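Local coordinates for oxidoreductase, NAD-binding/iron-sulfur cluster-binding protein (Nitratireductor pacificus pht-3B, PDB 6ZXU), which acts as a catabolic reductive dehalogenase, removing halogen from organohalide substrates with the help of a bound cobalamin and two 4Fe-4S clusters, at residues A[508-511]-A[512-515]; A[448-451]-A[452-455]. All blocks are in the same frame, centred on the assembly; numbering follows the deposited sequence.

Interaction 1 of 2, residues A[508-511]-A[512-515]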
# COMPACT_ATOMS: atom_id res chain seq x y z
N PRO A 508 -14.25 -4.05 -5.14
CA PRO A 508 -14.82 -3.88 -6.46
C PRO A 508 -14.15 -2.78 -7.32
O PRO A 508 -14.37 -2.73 -8.54
CB PRO A 508 -16.28 -3.60 -6.17
CG PRO A 508 -16.30 -3.10 -4.78
CD PRO A 508 -15.20 -3.82 -4.06
N PHE A 509 -13.32 -1.94 -6.75
CA PHE A 509 -12.71 -0.85 -7.51
C PHE A 509 -11.21 -1.10 -7.73
O PHE A 509 -10.74 -0.71 -8.79
CB PHE A 509 -12.92 0.50 -6.81
CG PHE A 509 -14.37 0.87 -6.69
CD1 PHE A 509 -15.06 1.30 -7.78
CD2 PHE A 509 -15.08 0.64 -5.52
CE1 PHE A 509 -16.41 1.57 -7.70
CE2 PHE A 509 -16.42 0.96 -5.41
CZ PHE A 509 -17.11 1.40 -6.48
N ILE A 510 -10.46 -1.61 -6.77
CA ILE A 510 -8.98 -1.83 -6.94
C ILE A 510 -8.68 -3.33 -7.02
O ILE A 510 -7.52 -3.71 -7.02
CB ILE A 510 -8.14 -1.12 -5.89
CG1 ILE A 510 -8.34 -1.69 -4.51
CG2 ILE A 510 -8.42 0.36 -5.90
CD1 ILE A 510 -7.29 -1.20 -3.54
N GLY A 511 -9.74 -4.17 -7.13
CA GLY A 511 -9.50 -5.57 -7.26
C GLY A 511 -8.77 -6.14 -6.08
O GLY A 511 -9.00 -5.75 -4.93
N PRO A 512 -7.87 -7.08 -6.33
CA PRO A 512 -7.13 -7.69 -5.23
C PRO A 512 -5.77 -6.98 -4.96
O PRO A 512 -4.95 -7.50 -4.22
CB PRO A 512 -6.84 -9.09 -5.73
CG PRO A 512 -6.67 -8.89 -7.18
CD PRO A 512 -7.61 -7.75 -7.60
N ARG A 513 -5.64 -5.73 -5.43
CA ARG A 513 -4.40 -4.97 -5.49
C ARG A 513 -4.18 -4.12 -4.24
O ARG A 513 -4.05 -2.95 -4.31
CB ARG A 513 -4.44 -4.12 -6.75
CG ARG A 513 -3.14 -3.69 -7.25
CD ARG A 513 -3.28 -2.79 -8.44
NE ARG A 513 -4.17 -1.69 -8.17
CZ ARG A 513 -5.28 -1.42 -8.79
NH1 ARG A 513 -5.67 -2.12 -9.81
NH2 ARG A 513 -5.97 -0.35 -8.45
N SER A 514 -4.18 -4.70 -3.09
CA SER A 514 -4.19 -3.91 -1.85
C SER A 514 -3.42 -4.58 -0.73
O SER A 514 -3.11 -5.82 -0.83
CB SER A 514 -5.62 -3.74 -1.35
OG SER A 514 -6.00 -4.93 -0.77
N LYS A 515 -2.90 -3.74 0.19
CA LYS A 515 -2.50 -4.21 1.47
C LYS A 515 -3.40 -3.49 2.46
O LYS A 515 -3.79 -2.38 2.24
CB LYS A 515 -1.00 -4.00 1.84
CG LYS A 515 0.03 -4.80 1.03
CD LYS A 515 -0.04 -6.30 1.36
CE LYS A 515 1.17 -6.98 0.90
NZ LYS A 515 1.21 -8.38 1.42
O HOH W 1 -8.22 -5.69 -2.30
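The carbonyl of I510 meets R513 twice. I510 O accepts R513 N at 3.2 Å with an N-H...O angle of 152°. The same oxygen also sits over the centre of one face of the R513 guanidinium, 3.6 Å above its plane. R513 reaches this position with CG anti to its own N and a bend at chi3 (53°) that folds the chain back, bringing NH2 to within 3.4 Å of I510 CB. At the end of the longer arm of I510, beyond CG1, CD1 packs on S514 CB at 3.7 Å. The backbone bond closes a type II' beta turn, I510 to R513, with G511 at its second position and a phi of 61°. R513 is in turn the centre of an inverse gamma turn, closed by a weak S514 N to P512 O bond, and strand 514-521 begins after it. A water gives a hydrogen to G511 O at 2.7 Å and accepts one from S514 OG at 2.8 Å; that hydroxyl also bonds to cobalamin. Farther out, D429 holds R513 NE by a salt bridge and N598 takes NH1. With a leucine in place of R513, the D429 carboxylate would probably lose its charged mate and I510 O the flat group beside it.

Interaction 2 of 2, residues A[448-451]-A[452-455]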
# COMPACT_ATOMS: atom_id res chain seq x y z
N GLN A 448 6.72 -3.57 -3.78
CA GLN A 448 5.32 -3.19 -3.85
C GLN A 448 4.59 -3.52 -2.58
O GLN A 448 3.81 -2.70 -2.05
CB GLN A 448 4.62 -3.85 -5.05
CG GLN A 448 5.04 -3.30 -6.42
CD GLN A 448 3.99 -3.55 -7.52
OE1 GLN A 448 4.07 -4.55 -8.24
NE2 GLN A 448 2.97 -2.64 -7.62
N SER A 449 4.84 -4.67 -2.03
CA SER A 449 4.25 -5.05 -0.70
C SER A 449 4.69 -4.12 0.41
O SER A 449 3.88 -3.64 1.19
CB SER A 449 4.67 -6.49 -0.33
OG SER A 449 4.10 -7.40 -1.22
N MET A 450 5.99 -3.83 0.46
CA MET A 450 6.55 -3.06 1.58
C MET A 450 6.15 -1.61 1.55
O MET A 450 5.95 -1.01 2.61
CB MET A 450 8.09 -3.17 1.61
CG MET A 450 8.65 -4.54 1.97
SD MET A 450 8.17 -5.06 3.66
CE MET A 450 7.56 -6.77 3.34
N ARG A 451 6.11 -1.01 0.36
CA ARG A 451 5.59 0.35 0.26
C ARG A 451 4.21 0.45 0.91
O ARG A 451 3.94 1.31 1.71
CB ARG A 451 5.50 0.80 -1.18
CG ARG A 451 4.71 2.11 -1.34
CD ARG A 451 4.23 2.41 -2.72
NE ARG A 451 3.15 3.38 -2.73
CZ ARG A 451 1.86 3.05 -2.57
NH1 ARG A 451 1.49 1.75 -2.48
NH2 ARG A 451 0.92 3.96 -2.55
N ALA A 452 3.33 -0.47 0.58
CA ALA A 452 1.97 -0.43 1.10
C ALA A 452 1.96 -0.69 2.61
O ALA A 452 1.19 -0.07 3.32
CB ALA A 452 1.11 -1.42 0.31
N TYR A 453 2.77 -1.63 3.06
CA TYR A 453 2.95 -1.94 4.50
C TYR A 453 3.48 -0.72 5.26
O TYR A 453 2.91 -0.34 6.29
CB TYR A 453 3.93 -3.03 4.67
CG TYR A 453 3.36 -4.40 4.42
CD1 TYR A 453 2.06 -4.67 4.69
CD2 TYR A 453 4.17 -5.42 4.03
CE1 TYR A 453 1.57 -5.95 4.54
CE2 TYR A 453 3.69 -6.70 3.83
CZ TYR A 453 2.40 -6.98 4.14
OH TYR A 453 1.89 -8.31 4.02
N MET A 454 4.48 -0.07 4.71
CA MET A 454 5.04 1.09 5.31
C MET A 454 4.09 2.26 5.36
O MET A 454 3.90 2.88 6.43
CB MET A 454 6.35 1.46 4.57
CG MET A 454 7.12 2.68 5.09
SD MET A 454 6.42 4.17 4.39
CE MET A 454 6.42 3.88 2.53
N ARG A 455 3.44 2.55 4.26
CA ARG A 455 2.49 3.64 4.21
C ARG A 455 1.31 3.42 5.14
O ARG A 455 0.87 4.36 5.87
CB ARG A 455 1.98 3.83 2.80
CG ARG A 455 0.97 4.94 2.59
CD ARG A 455 1.47 6.33 2.96
NE ARG A 455 2.83 6.59 2.41
CZ ARG A 455 3.09 6.82 1.11
NH1 ARG A 455 2.09 6.82 0.21
NH2 ARG A 455 4.35 7.03 0.69
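M454 N donates to M450 O at 2.7 Å with an N-H...O angle of 162°, the shortest of the alpha-helical i+4 bonds that join 448-451 to 452-455 within helix 445-469. Y453 N to S449 O (3.0 Å) and R455 N to R451 O (2.9 Å) belong to the same ladder; A452 N to Q448 O, at 3.5 Å, is weak. The side chains leave the helix in different directions. R451 is extended from CG to NE, whereas R455 is bent at chi2 and chi3, yet their guanidiniums converge, with R451 NH2 4.1 Å from R455 NH1 and the planes 79° apart. Both nitrogens form salt bridges with D118 OD2, and this shared anion probably offsets the closeness of the like charges; E178 takes R455 NH2 as well. On another flank S449 and Y453 touch the cobalamin, so this helix lines part of the cofactor pocket. M450 sets out away from 452-455 but doubles back through bends at chi2 and chi3, making a Met-aromatic contact: SD is 5.4 Å from the Y453 ring centroid and 84° off the ring normal. M347 and I351 of helix 342-354 also pack on M450, whose methyl CE meets the rim of the Y453 ring in plane, 3.7 Å from CD2.

How the interactions relate
Interaction 2 comes first along the chain, within helix 445-469; interaction 1 follows, leading into strand 514-521. Their centres are 14 Å apart. That strand lies inside an antiparallel four-stranded sheet, between 422-429 and 474-477, and K515 connects it to the helix: its CG packs on A452 CB at 3.6 Å, and NZ is 2.7 Å from Y453 OH, a probable hydrogen bond. K515 NZ also bonds to cobalamin O39, so helix and strand meet at the cofactor. A second tie runs through strand 422-429, where D429, the partner of R513 in interaction 1, also accepts R451 NH1 at its backbone O. Each interaction supplies residues of the cobalamin pocket, S449 and Y453 from the helix, S514 and K515 from the strand.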